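Local coordinates for protein dihydrodipicolinate synthase (Bacillus anthracis, PDB 1XKY) that probably catalyses the condensation of pyruvate with aspartate semialdehyde in lysine biosynthesis, working as a tetramer of TIM-barrel subunits, at residues P60-S64 against E65-A69; G125-Q128 against H129-I133; T158-R161 against L162-E166; L246-R249 against V250-L254; T291-S294 against V295-I299. All coordinates share one frame; numbering follows the deposited sequence.

Interaction 1. Residues P60-S64 against E65-A69; sequences PTLTS and EEKVA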
loop_
_atom_site.group_PDB
_atom_site.type_symbol
_atom_site.label_atom_id
_atom_site.label_comp_id
_atom_site.label_asym_id
_atom_site.label_seq_id
_atom_site.Cartn_x
_atom_site.Cartn_y
_atom_site.Cartn_z
ATOM N N PRO A 60 -0.984 -9.913 24.257
ATOM C CA PRO A 60 -2.370 -10.286 23.915
ATOM C C PRO A 60 -2.907 -11.545 24.595
ATOM O O PRO A 60 -4.122 -11.656 24.789
ATOM C CB PRO A 60 -2.316 -10.497 22.391
ATOM C CG PRO A 60 -1.117 -9.746 21.950
ATOM C CD PRO A 60 -0.134 -9.886 23.053
ATOM N N THR A 61 -2.022 -12.487 24.931
ATOM C CA THR A 61 -2.425 -13.764 25.530
ATOM C C THR A 61 -2.145 -13.885 27.035
ATOM O O THR A 61 -2.435 -14.926 27.633
ATOM C CB THR A 61 -1.771 -14.946 24.792
ATOM O OG1 THR A 61 -0.356 -14.733 24.694
ATOM C CG2 THR A 61 -2.377 -15.083 23.390
ATOM N N LEU A 62 -1.595 -12.837 27.650
ATOM C CA LEU A 62 -1.428 -12.813 29.102
ATOM C C LEU A 62 -2.686 -12.223 29.750
ATOM O O LEU A 62 -3.255 -11.260 29.252
ATOM C CB LEU A 62 -0.210 -11.990 29.516
ATOM C CG LEU A 62 1.178 -12.354 28.978
ATOM C CD1 LEU A 62 2.167 -11.286 29.394
ATOM C CD2 LEU A 62 1.648 -13.732 29.435
ATOM N N THR A 63 -3.112 -12.797 30.867
ATOM C CA THR A 63 -4.203 -12.205 31.630
ATOM C C THR A 63 -3.636 -11.017 32.385
ATOM O O THR A 63 -2.422 -10.908 32.560
ATOM C CB THR A 63 -4.809 -13.176 32.653
ATOM O OG1 THR A 63 -3.850 -13.451 33.677
ATOM C CG2 THR A 63 -5.240 -14.471 31.986
ATOM N N SER A 64 -4.519 -10.148 32.856
ATOM C CA SER A 64 -4.106 -8.990 33.642
ATOM C C SER A 64 -3.332 -9.427 34.893
ATOM O O SER A 64 -2.359 -8.797 35.286
ATOM C CB SER A 64 -5.328 -8.156 34.029
ATOM O OG SER A 64 -4.954 -7.095 34.887
ATOM N N GLU A 65 -3.763 -10.534 35.484
ATOM C CA GLU A 65 -3.144 -11.079 36.688
ATOM C C GLU A 65 -1.734 -11.594 36.387
ATOM O O GLU A 65 -0.815 -11.379 37.166
ATOM C CB GLU A 65 -4.018 -12.199 37.278
ATOM C CG GLU A 65 -5.336 -11.716 37.914
ATOM C CD GLU A 65 -6.394 -11.228 36.907
ATOM O OE1 GLU A 65 -6.445 -11.739 35.760
ATOM O OE2 GLU A 65 -7.181 -10.320 37.277
ATOM N N GLU A 66 -1.578 -12.270 35.251
ATOM C CA GLU A 66 -0.266 -12.716 34.757
ATOM C C GLU A 66 0.689 -11.549 34.499
ATOM O O GLU A 66 1.865 -11.592 34.890
ATOM C CB GLU A 66 -0.440 -13.553 33.484
ATOM C CG GLU A 66 -0.921 -14.964 33.768
ATOM C CD GLU A 66 -1.183 -15.781 32.519
ATOM O OE1 GLU A 66 -1.716 -15.239 31.526
ATOM O OE2 GLU A 66 -0.870 -16.987 32.549
ATOM N N LYS A 67 0.170 -10.506 33.856
ATOM C CA LYS A 67 0.950 -9.314 33.575
ATOM C C LYS A 67 1.526 -8.729 34.863
ATOM O O LYS A 67 2.721 -8.509 34.950
ATOM C CB LYS A 67 0.111 -8.274 32.825
ATOM C CG LYS A 67 -0.220 -8.671 31.398
ATOM C CD LYS A 67 -1.146 -7.657 30.747
ATOM C CE LYS A 67 -1.481 -8.066 29.337
ATOM N NZ LYS A 67 -2.579 -7.267 28.764
ATOM N N VAL A 68 0.669 -8.512 35.859
ATOM C CA VAL A 68 1.071 -7.890 37.127
ATOM C C VAL A 68 2.085 -8.759 37.887
ATOM O O VAL A 68 3.051 -8.239 38.427
ATOM C CB VAL A 68 -0.162 -7.572 38.037
ATOM C CG1 VAL A 68 0.288 -7.072 39.425
ATOM C CG2 VAL A 68 -1.092 -6.551 37.361
ATOM N N ALA A 69 1.870 -10.072 37.914
ATOM C CA ALA A 69 2.850 -10.997 38.504
ATOM C C ALA A 69 4.202 -10.917 37.782
ATOM O O ALA A 69 5.267 -10.909 38.416
ATOM C CB ALA A 69 2.320 -12.421 38.475
HETATM O O HOH W 1 -5.261 -7.541 37.454
#

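Interaction 2. Residues G125-Q128 against H129-I133; sequences GMYQ and HFKAI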
loop_
_atom_site.group_PDB
_atom_site.type_symbol
_atom_site.label_atom_id
_atom_site.label_comp_id
_atom_site.label_asym_id
_atom_site.label_seq_id
_atom_site.Cartn_x
_atom_site.Cartn_y
_atom_site.Cartn_z
ATOM N N GLY A 125 -8.779 11.206 19.272
ATOM C CA GLY A 125 -9.113 10.062 20.137
ATOM C C GLY A 125 -7.881 9.547 20.862
ATOM O O GLY A 125 -7.885 9.371 22.090
ATOM N N MET A 126 -6.809 9.349 20.099
ATOM C CA MET A 126 -5.556 8.877 20.654
ATOM C C MET A 126 -4.950 9.898 21.604
ATOM O O MET A 126 -4.423 9.534 22.647
ATOM C CB MET A 126 -4.566 8.526 19.544
ATOM C CG MET A 126 -4.910 7.222 18.864
ATOM S SD MET A 126 -3.592 6.644 17.796
ATOM C CE MET A 126 -3.931 7.570 16.302
ATOM N N TYR A 127 -5.046 11.174 21.250
ATOM C CA TYR A 127 -4.595 12.226 22.144
ATOM C C TYR A 127 -5.294 12.133 23.515
ATOM O O TYR A 127 -4.632 12.134 24.560
ATOM C CB TYR A 127 -4.789 13.612 21.514
ATOM C CG TYR A 127 -4.395 14.687 22.472
ATOM C CD1 TYR A 127 -3.061 15.053 22.613
ATOM C CD2 TYR A 127 -5.340 15.286 23.301
ATOM C CE1 TYR A 127 -2.683 16.019 23.544
ATOM C CE2 TYR A 127 -4.977 16.244 24.219
ATOM C CZ TYR A 127 -3.647 16.612 24.333
ATOM O OH TYR A 127 -3.280 17.567 25.248
ATOM N N GLN A 128 -6.622 12.037 23.511
ATOM C CA GLN A 128 -7.374 11.925 24.761
ATOM C C GLN A 128 -7.077 10.619 25.504
ATOM O O GLN A 128 -7.033 10.585 26.733
ATOM C CB GLN A 128 -8.875 12.057 24.500
ATOM C CG GLN A 128 -9.302 13.418 23.957
ATOM C CD GLN A 128 -9.002 14.600 24.887
ATOM O OE1 GLN A 128 -8.804 15.727 24.413
ATOM N NE2 GLN A 128 -8.964 14.355 26.197
ATOM N N HIS A 129 -6.848 9.555 24.744
ATOM C CA HIS A 129 -6.524 8.240 25.301
ATOM C C HIS A 129 -5.218 8.304 26.092
ATOM O O HIS A 129 -5.189 7.968 27.275
ATOM C CB HIS A 129 -6.463 7.228 24.144
ATOM C CG HIS A 129 -5.848 5.904 24.481
ATOM N ND1 HIS A 129 -6.570 4.864 25.031
ATOM C CD2 HIS A 129 -4.598 5.426 24.268
ATOM C CE1 HIS A 129 -5.780 3.810 25.164
ATOM N NE2 HIS A 129 -4.578 4.126 24.713
ATOM N N PHE A 130 -4.155 8.760 25.436
ATOM C CA PHE A 130 -2.821 8.806 26.039
ATOM C C PHE A 130 -2.762 9.824 27.178
ATOM O O PHE A 130 -2.163 9.566 28.217
ATOM C CB PHE A 130 -1.769 9.148 24.982
ATOM C CG PHE A 130 -1.506 8.037 23.988
ATOM C CD1 PHE A 130 -1.168 6.762 24.421
ATOM C CD2 PHE A 130 -1.560 8.282 22.620
ATOM C CE1 PHE A 130 -0.896 5.744 23.504
ATOM C CE2 PHE A 130 -1.295 7.268 21.698
ATOM C CZ PHE A 130 -0.956 6.005 22.140
ATOM N N LYS A 131 -3.398 10.977 26.976
ATOM C CA LYS A 131 -3.494 12.008 28.013
ATOM C C LYS A 131 -4.139 11.476 29.293
ATOM O O LYS A 131 -3.621 11.700 30.390
ATOM C CB LYS A 131 -4.271 13.223 27.483
ATOM C CG LYS A 131 -4.450 14.361 28.493
ATOM C CD LYS A 131 -4.989 15.598 27.810
ATOM C CE LYS A 131 -5.118 16.765 28.769
ATOM N NZ LYS A 131 -6.275 16.588 29.673
ATOM N N ALA A 132 -5.259 10.770 29.149
ATOM C CA ALA A 132 -5.978 10.211 30.297
ATOM C C ALA A 132 -5.175 9.155 31.065
ATOM O O ALA A 132 -5.215 9.114 32.295
ATOM C CB ALA A 132 -7.313 9.623 29.849
ATOM N N ILE A 133 -4.463 8.290 30.342
ATOM C CA ILE A 133 -3.651 7.252 30.985
ATOM C C ILE A 133 -2.476 7.909 31.704
ATOM O O ILE A 133 -2.221 7.614 32.871
ATOM C CB ILE A 133 -3.147 6.177 29.983
ATOM C CG1 ILE A 133 -4.322 5.491 29.288
ATOM C CG2 ILE A 133 -2.263 5.120 30.700
ATOM C CD1 ILE A 133 -3.947 4.865 27.960
#

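Interaction 3. Residues T158-R161 against L162-E166; sequences TVVR and LSEIE. With K (potassium ion), chain F.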
loop_
_atom_site.group_PDB
_atom_site.type_symbol
_atom_site.label_atom_id
_atom_site.label_comp_id
_atom_site.label_asym_id
_atom_site.label_seq_id
_atom_site.Cartn_x
_atom_site.Cartn_y
_atom_site.Cartn_z
ATOM N N THR A 158 0.405 14.974 16.769
ATOM C CA THR A 158 -0.141 14.353 17.968
ATOM C C THR A 158 0.964 14.011 18.972
ATOM O O THR A 158 0.798 14.224 20.181
ATOM C CB THR A 158 -0.967 13.112 17.611
ATOM O OG1 THR A 158 -2.053 13.512 16.768
ATOM C CG2 THR A 158 -1.520 12.420 18.874
ATOM N N VAL A 159 2.102 13.527 18.469
ATOM C CA VAL A 159 3.241 13.192 19.327
ATOM C C VAL A 159 3.802 14.436 19.987
ATOM O O VAL A 159 4.105 14.424 21.181
ATOM C CB VAL A 159 4.365 12.443 18.568
ATOM C CG1 VAL A 159 5.578 12.216 19.481
ATOM C CG2 VAL A 159 3.854 11.116 18.060
ATOM N N VAL A 160 3.910 15.515 19.214
ATOM C CA VAL A 160 4.388 16.787 19.745
ATOM C C VAL A 160 3.453 17.284 20.858
ATOM O O VAL A 160 3.915 17.644 21.931
ATOM C CB VAL A 160 4.541 17.870 18.635
ATOM C CG1 VAL A 160 4.860 19.243 19.256
ATOM C CG2 VAL A 160 5.626 17.486 17.637
ATOM N N ARG A 161 2.148 17.299 20.607
ATOM C CA ARG A 161 1.178 17.706 21.639
ATOM C C ARG A 161 1.330 16.852 22.901
ATOM O O ARG A 161 1.361 17.377 24.013
ATOM C CB ARG A 161 -0.260 17.601 21.136
ATOM C CG ARG A 161 -0.631 18.549 20.017
ATOM C CD ARG A 161 -2.024 18.223 19.500
ATOM N NE ARG A 161 -3.055 18.463 20.509
ATOM C CZ ARG A 161 -4.277 17.935 20.489
ATOM N NH1 ARG A 161 -4.644 17.120 19.517
ATOM N NH2 ARG A 161 -5.139 18.225 21.451
ATOM N N LEU A 162 1.424 15.533 22.723
ATOM C CA LEU A 162 1.580 14.623 23.857
ATOM C C LEU A 162 2.895 14.858 24.620
ATOM O O LEU A 162 2.919 14.771 25.850
ATOM C CB LEU A 162 1.435 13.164 23.407
ATOM C CG LEU A 162 0.001 12.776 23.031
ATOM C CD1 LEU A 162 -0.042 11.417 22.350
ATOM C CD2 LEU A 162 -0.917 12.795 24.245
ATOM N N SER A 163 3.962 15.205 23.894
ATOM C CA SER A 163 5.267 15.489 24.504
ATOM C C SER A 163 5.231 16.686 25.461
ATOM O O SER A 163 6.099 16.812 26.326
ATOM C CB SER A 163 6.343 15.732 23.435
ATOM O OG SER A 163 6.261 17.050 22.911
ATOM N N GLU A 164 4.245 17.564 25.299
ATOM C CA GLU A 164 4.062 18.687 26.205
ATOM C C GLU A 164 3.481 18.268 27.556
ATOM O O GLU A 164 3.484 19.050 28.496
ATOM C CB GLU A 164 3.176 19.750 25.560
ATOM C CG GLU A 164 3.835 20.411 24.360
ATOM C CD GLU A 164 2.887 21.260 23.548
ATOM O OE1 GLU A 164 1.799 21.622 24.047
ATOM O OE2 GLU A 164 3.227 21.561 22.392
ATOM N N ILE A 165 2.969 17.047 27.657
ATOM C CA ILE A 165 2.484 16.553 28.933
ATOM C C ILE A 165 3.691 16.074 29.726
ATOM O O ILE A 165 4.528 15.330 29.201
ATOM C CB ILE A 165 1.450 15.447 28.747
ATOM C CG1 ILE A 165 0.217 16.035 28.037
ATOM C CG2 ILE A 165 1.083 14.823 30.092
ATOM C CD1 ILE A 165 -0.720 15.017 27.488
ATOM N N GLU A 166 3.776 16.520 30.980
ATOM C CA GLU A 166 4.981 16.399 31.798
ATOM C C GLU A 166 5.594 14.994 31.791
ATOM O O GLU A 166 6.788 14.847 31.537
ATOM C CB GLU A 166 4.688 16.846 33.236
ATOM C CG GLU A 166 5.863 16.710 34.177
ATOM C CD GLU A 166 5.599 17.311 35.547
ATOM O OE1 GLU A 166 6.550 17.884 36.119
ATOM O OE2 GLU A 166 4.452 17.214 36.051
HETATM K K K F . 7.192 15.641 28.467
HETATM O O HOH W 2 9.981 15.023 27.832
HETATM O O HOH W 3 7.439 18.054 29.485
#

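Interaction 4. Residues L246-R249 against V250-L254; sequences LLVR and VTDSL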
loop_
_atom_site.group_PDB
_atom_site.type_symbol
_atom_site.label_atom_id
_atom_site.label_comp_id
_atom_site.label_asym_id
_atom_site.label_seq_id
_atom_site.Cartn_x
_atom_site.Cartn_y
_atom_site.Cartn_z
ATOM N N LEU A 246 25.067 -7.022 9.794
ATOM C CA LEU A 246 24.739 -8.185 10.614
ATOM C C LEU A 246 23.383 -8.010 11.299
ATOM O O LEU A 246 22.555 -8.910 11.270
ATOM C CB LEU A 246 25.828 -8.405 11.673
ATOM C CG LEU A 246 25.636 -9.580 12.645
ATOM C CD1 LEU A 246 25.643 -10.891 11.893
ATOM C CD2 LEU A 246 26.718 -9.571 13.716
ATOM N N LEU A 247 23.172 -6.851 11.914
ATOM C CA LEU A 247 21.932 -6.559 12.630
ATOM C C LEU A 247 20.713 -6.729 11.719
ATOM O O LEU A 247 19.744 -7.402 12.086
ATOM C CB LEU A 247 21.986 -5.144 13.221
ATOM C CG LEU A 247 20.759 -4.610 13.976
ATOM C CD1 LEU A 247 20.308 -5.566 15.065
ATOM C CD2 LEU A 247 21.098 -3.253 14.561
ATOM N N VAL A 248 20.791 -6.160 10.519
ATOM C CA VAL A 248 19.706 -6.233 9.531
ATOM C C VAL A 248 19.414 -7.681 9.141
ATOM O O VAL A 248 18.258 -8.101 9.090
ATOM C CB VAL A 248 20.044 -5.413 8.250
ATOM C CG1 VAL A 248 19.026 -5.677 7.137
ATOM C CG2 VAL A 248 20.111 -3.925 8.566
ATOM N N ARG A 249 20.475 -8.427 8.878
ATOM C CA ARG A 249 20.387 -9.830 8.484
ATOM C C ARG A 249 19.746 -10.659 9.597
ATOM O O ARG A 249 18.781 -11.398 9.371
ATOM C CB ARG A 249 21.795 -10.346 8.194
ATOM C CG ARG A 249 21.865 -11.583 7.356
ATOM C CD ARG A 249 23.188 -11.619 6.593
ATOM N NE ARG A 249 24.348 -11.576 7.485
ATOM C CZ ARG A 249 24.761 -12.607 8.219
ATOM N NH1 ARG A 249 24.103 -13.760 8.199
ATOM N NH2 ARG A 249 25.832 -12.484 8.990
ATOM N N VAL A 250 20.291 -10.528 10.802
ATOM C CA VAL A 250 19.778 -11.259 11.959
ATOM C C VAL A 250 18.316 -10.897 12.245
ATOM O O VAL A 250 17.474 -11.780 12.477
ATOM C CB VAL A 250 20.676 -11.028 13.200
ATOM C CG1 VAL A 250 20.000 -11.521 14.492
ATOM C CG2 VAL A 250 22.026 -11.715 12.990
ATOM N N THR A 251 18.013 -9.605 12.206
ATOM C CA THR A 251 16.661 -9.137 12.480
ATOM C C THR A 251 15.647 -9.687 11.484
ATOM O O THR A 251 14.596 -10.189 11.884
ATOM C CB THR A 251 16.589 -7.601 12.517
ATOM O OG1 THR A 251 17.463 -7.123 13.547
ATOM C CG2 THR A 251 15.178 -7.150 12.831
ATOM N N ASP A 252 15.968 -9.623 10.196
ATOM C CA ASP A 252 15.081 -10.171 9.167
ATOM C C ASP A 252 14.705 -11.633 9.452
ATOM O O ASP A 252 13.546 -12.020 9.290
ATOM C CB ASP A 252 15.713 -10.048 7.774
ATOM C CG ASP A 252 15.681 -8.628 7.233
ATOM O OD1 ASP A 252 14.994 -7.757 7.824
ATOM O OD2 ASP A 252 16.348 -8.380 6.203
ATOM N N SER A 253 15.680 -12.423 9.897
ATOM C CA SER A 253 15.469 -13.854 10.139
ATOM C C SER A 253 14.541 -14.110 11.331
ATOM O O SER A 253 13.913 -15.167 11.417
ATOM C CB SER A 253 16.807 -14.574 10.340
ATOM O OG SER A 253 17.315 -14.388 11.648
ATOM N N LEU A 254 14.466 -13.128 12.234
ATOM C CA LEU A 254 13.630 -13.187 13.443
ATOM C C LEU A 254 12.159 -12.798 13.198
ATOM O O LEU A 254 11.315 -12.923 14.095
ATOM C CB LEU A 254 14.235 -12.274 14.521
ATOM C CG LEU A 254 15.149 -12.809 15.639
ATOM C CD1 LEU A 254 15.706 -14.194 15.420
ATOM C CD2 LEU A 254 16.249 -11.783 15.941
#

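Interaction 5. Residues T291-S294 against V295-I299; sequences TLQS and VMQSI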
loop_
_atom_site.group_PDB
_atom_site.type_symbol
_atom_site.label_atom_id
_atom_site.label_comp_id
_atom_site.label_asym_id
_atom_site.label_seq_id
_atom_site.Cartn_x
_atom_site.Cartn_y
_atom_site.Cartn_z
ATOM N N THR A 291 15.789 -23.030 8.730
ATOM C CA THR A 291 16.072 -21.732 8.111
ATOM C C THR A 291 16.668 -20.725 9.114
ATOM O O THR A 291 17.665 -20.057 8.824
ATOM C CB THR A 291 14.795 -21.155 7.450
ATOM O OG1 THR A 291 14.330 -22.068 6.443
ATOM C CG2 THR A 291 15.062 -19.797 6.809
ATOM N N LEU A 292 16.049 -20.624 10.286
ATOM C CA LEU A 292 16.536 -19.747 11.353
ATOM C C LEU A 292 17.918 -20.187 11.831
ATOM O O LEU A 292 18.798 -19.358 12.042
ATOM C CB LEU A 292 15.553 -19.738 12.525
ATOM C CG LEU A 292 15.967 -19.006 13.807
ATOM C CD1 LEU A 292 16.252 -17.532 13.515
ATOM C CD2 LEU A 292 14.878 -19.154 14.859
ATOM N N GLN A 293 18.092 -21.498 11.998
ATOM C CA GLN A 293 19.349 -22.067 12.483
ATOM C C GLN A 293 20.521 -21.676 11.586
ATOM O O GLN A 293 21.607 -21.369 12.068
ATOM C CB GLN A 293 19.248 -23.594 12.556
ATOM C CG GLN A 293 20.413 -24.273 13.264
ATOM C CD GLN A 293 20.286 -25.787 13.256
ATOM O OE1 GLN A 293 20.044 -26.405 12.208
ATOM N NE2 GLN A 293 20.446 -26.394 14.424
ATOM N N SER A 294 20.287 -21.675 10.278
ATOM C CA SER A 294 21.349 -21.378 9.329
ATOM C C SER A 294 21.776 -19.911 9.399
ATOM O O SER A 294 22.948 -19.609 9.201
ATOM C CB SER A 294 20.949 -21.793 7.915
ATOM O OG SER A 294 21.073 -23.208 7.782
ATOM N N VAL A 295 20.850 -19.011 9.716
ATOM C CA VAL A 295 21.212 -17.604 9.911
ATOM C C VAL A 295 21.944 -17.433 11.250
ATOM O O VAL A 295 23.009 -16.816 11.306
ATOM C CB VAL A 295 19.993 -16.648 9.833
ATOM C CG1 VAL A 295 20.446 -15.192 9.980
ATOM C CG2 VAL A 295 19.251 -16.833 8.517
ATOM N N MET A 296 21.393 -18.009 12.314
ATOM C CA MET A 296 22.022 -17.945 13.638
ATOM C C MET A 296 23.456 -18.477 13.623
ATOM O O MET A 296 24.346 -17.912 14.275
ATOM C CB MET A 296 21.194 -18.726 14.666
ATOM C CG MET A 296 19.850 -18.085 15.025
ATOM S SD MET A 296 19.968 -16.359 15.573
ATOM C CE MET A 296 20.937 -16.497 17.085
ATOM N N GLN A 297 23.673 -19.562 12.879
ATOM C CA GLN A 297 25.001 -20.178 12.760
ATOM C C GLN A 297 25.998 -19.321 11.969
ATOM O O GLN A 297 27.207 -19.495 12.112
ATOM C CB GLN A 297 24.892 -21.594 12.170
ATOM C CG GLN A 297 24.367 -22.597 13.191
ATOM C CD GLN A 297 24.102 -24.003 12.641
ATOM O OE1 GLN A 297 23.804 -24.919 13.412
ATOM N NE2 GLN A 297 24.202 -24.178 11.320
ATOM N N SER A 298 25.495 -18.389 11.162
ATOM C CA SER A 298 26.351 -17.445 10.434
ATOM C C SER A 298 26.786 -16.210 11.250
ATOM O O SER A 298 27.557 -15.397 10.749
ATOM C CB SER A 298 25.665 -16.984 9.149
ATOM O OG SER A 298 24.554 -16.158 9.423
ATOM N N ILE A 299 26.302 -16.068 12.488
ATOM C CA ILE A 299 26.756 -14.984 13.373
ATOM C C ILE A 299 28.196 -15.278 13.805
ATOM O O ILE A 299 28.468 -16.359 14.326
ATOM C CB ILE A 299 25.899 -14.869 14.656
ATOM C CG1 ILE A 299 24.432 -14.572 14.319
ATOM C CG2 ILE A 299 26.461 -13.777 15.590
ATOM C CD1 ILE A 299 23.514 -14.658 15.527
#

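Interaction 1. Residues P60-S64 against E65-A69
Thr63 and Glu66 hold each other twice at the start of helix 64-78, forming a capping box. Thr63, the N-cap residue, accepts on OG1 from Glu66 N at 3.0 Å. In return Thr63 N donates to Glu66 OE1 at 2.9 Å, a nearly straight bond (171°) that lands on the carboxylate's anti lone pair. The hydroxyl reaches the helix end because OG1 stands between its own backbone N and carbonyl carbon (chi1 67°). Packing is close here: OG1 of Thr63 also lies 3.3 Å from Glu66 CG. Next to it the buried Leu62 sets its CB 3.8 Å from Lys67 CG, and these two side chains cross obliquely; Leu62 in turn packs on Phe24 and Arg278. The solvent side is looser. Ser64 OG meets a water at 2.6 Å, and that water gives a weak bond to OE2 of the exposed Glu65, whose chain bends back at its second torsion. Glu66 OE2, for its part, makes a salt bridge with Arg278. With OE1 on the Thr63 N-H and OE2 on the Arg278 guanidinium, Glu66 is probably ionised, and its negative charge at the N-terminal end should suit the helix dipole.

Interaction 2. Residues G125-Q128 against H129-I133
Tyr127 and Lys131, one turn apart on helix 123-135, touch through their side chains. The middle of the lysine chain makes the contact: Lys131 CD lies 3.6 Å from Tyr127 CE2 and 3.7 Å from Tyr127 OH, reaching the ring on a slant. Beyond CD the lysine bends at its last torsion (chi4 -75°), and NZ goes on to a salt bridge with Glu135, a turn further along. On the inner side of the helix Phe130 lies back over the preceding turn. Its CE2 is 4.1 Å from Met126 CB, and its CD2 comes within 3.1 Å of Met126 O, the carbonyl that also accepts from Phe130 N at 2.9 Å. His129 has CG anti to the backbone N (chi1 167°), which leads its ring away from residues 125-128, and Ile133 CD1 sits over one face of the imidazole, offset toward the rim. Thr93 OG1 holds the ring by a hydrogen bond to ND1. Gln128 and His129 also pack on Leu282 and Pro280 of the second subunit. The helix is the crossover of the beta-alpha-beta unit that runs from strand 110-114 to strand 141-145. Phe130 and Ile133 pack inward on Leu113 of the first strand, His129 and Ile133 lean on helix 93-105, and Tyr127 packs on Leu162 of helix 156-163 and takes a cation-pi contact from Arg161.

Interaction 3. Residues T158-R161 against L162-E166
Thr158 and Leu162 lie side by side, pointing the same way, in the last turns of helix 156-163 of the TIM barrel, just before a potassium site built from backbone carbonyls. Thr158 CG2 is 3.9 Å from Leu162 CD1, while the threonine hydroxyl bonds outside the turn, to Gln123 and Ser155. Next, Val159 gives its carbonyl to the helix: Val159 O accepts from Ser163 N at 2.8 Å, and the valine side chain packs on Ile171 and Ile184. Val160 O has a second kind of donor. Ser163 OG reaches it at 2.6 Å, brought back by a torsion that places the hydroxyl between the serine's own N and carbonyl carbon (chi1 80°), and Glu164 N adds a weak bond. Arg161 sends its guanidinium to a salt bridge with Glu124. Its carbonyl oxygen, Arg161 O, accepts from Glu164 N, three residues on, at 3.2 Å, the donor standing above the carbonyl plane (62° out of it). The chain then turns its carbonyls to the metal. Two waters and Ile168 O also ligate the potassium, Glu166 O lies at a longer 3.2 Å, and Ser163 O lies 2.7 Å and Ile165 O 2.8 Å from the ion.

Interaction 4. Residues L246-R249 against V250-L254
Leu247 O is gripped by two donors of one residue: Thr251 N at 2.8 Å and Thr251 OG1 at 2.7 Å. They come from opposite faces of the carbonyl plane, the amide tilted 22° from it and the hydroxyl 40° out of it. The hydroxyl folds back to this acceptor because OG1 stands anti to the threonine's carbonyl carbon (chi1 -60°), which also sets it 3.6 Å from Leu247 CD1; the two side chains run side by side. The same side-by-side arrangement recurs around helix 237-253. Leu246 lays CD1 against Val250 CG2 at 3.9 Å, and CG2 of the valine drops to 3.3 Å from Leu246 O. Val248 CG1 approaches Asp252 OD2 at 3.9 Å, a methyl of the buried Val248 beside the carboxylate of the exposed Asp252. Further on, Ser253 OG donates to Val250 O at 2.7 Å, a second hydroxyl turned back onto the helix. Leu247 packs on helix 218-234 through Ile221, Met225 and Met228, and Val248 and Arg249 touch Leu179 and Glu186 of the third subunit. Arg249 bends at its third torsion and gives NH1 to Ser298 OG on the tail after helix 286-297. The chemistry is that of a packed helix: Thr251 and Ser253 spend their hydroxyl donors on carbonyls of their own helix, which would lower the cost of placing them in a largely buried turn.

Interaction 5. Residues T291-S294 against V295-I299
Gln297 reaches back along helix 286-297 to Gln293, and its side chain can be followed atom by atom. CB starts 3.3 Å from Gln293 O, the carbonyl that also accepts from Gln297 N. CG comes nearer still to Gln293 O, at 3.2 Å, since it stands anti to the glutamine's own carbonyl carbon (chi1 -75°) and so runs beside the preceding turn. From there the chain is extended: CD of Gln297 lies 3.8 Å from Gln293 CG and OE1 3.5 Å from it, while NE2 stays by Gln293 O, 3.9 Å away. The two amide planes lie only 18° apart, yet the chains are crossed rather than aligned, and what they share is packing of an amide end on a methylene. On the buried side Leu292 and Met296 lie alongside each other, with Leu292 CD1 3.9 Å from Met296 CG. Met296 N donates almost straight to Leu292 O (177°), while the bonds from Val295 N to Thr291 O and Leu292 O are weak. At the far end Ser298 doubles back on Val295 O, its OG donating at 2.5 Å in the carbonyl plane, on a lone pair, while Ser298 N supplies a second bond at 2.9 Å. Leu292 continues onto Thr265 and Met269 of helix 261-269, Met296 onto Ala266 and onto Val220 of helix 218-234. This is the last helix of the chain, packed on its neighbours as in the C-terminal helical region that follows the barrel in the dihydrodipicolinate synthase family.

Overall arrangement
All five contacts are local turns of helix or helix caps, but their places differ. Interaction 4 is the most buried, lying among helices and against the third subunit; the other four are partly buried, interaction 2 without an exposed residue. Interactions 2 and 3 belong to adjacent barrel helices, their centres about 11 Å apart, and touch through aromatic, leucine and arginine side chains; interactions 4 and 5 also touch, about 10 Å apart between centres, but through an arginine-serine hydrogen bond and aliphatic packing. Interaction 1 stands alone at a helix start, where a threonine hydroxyl and a glutamate carboxylate share the capping. In the closing turns of their helices, interactions 3, 4 and 5 fold serine or threonine hydroxyls onto carbonyls, and interaction 3 alone adds a metal.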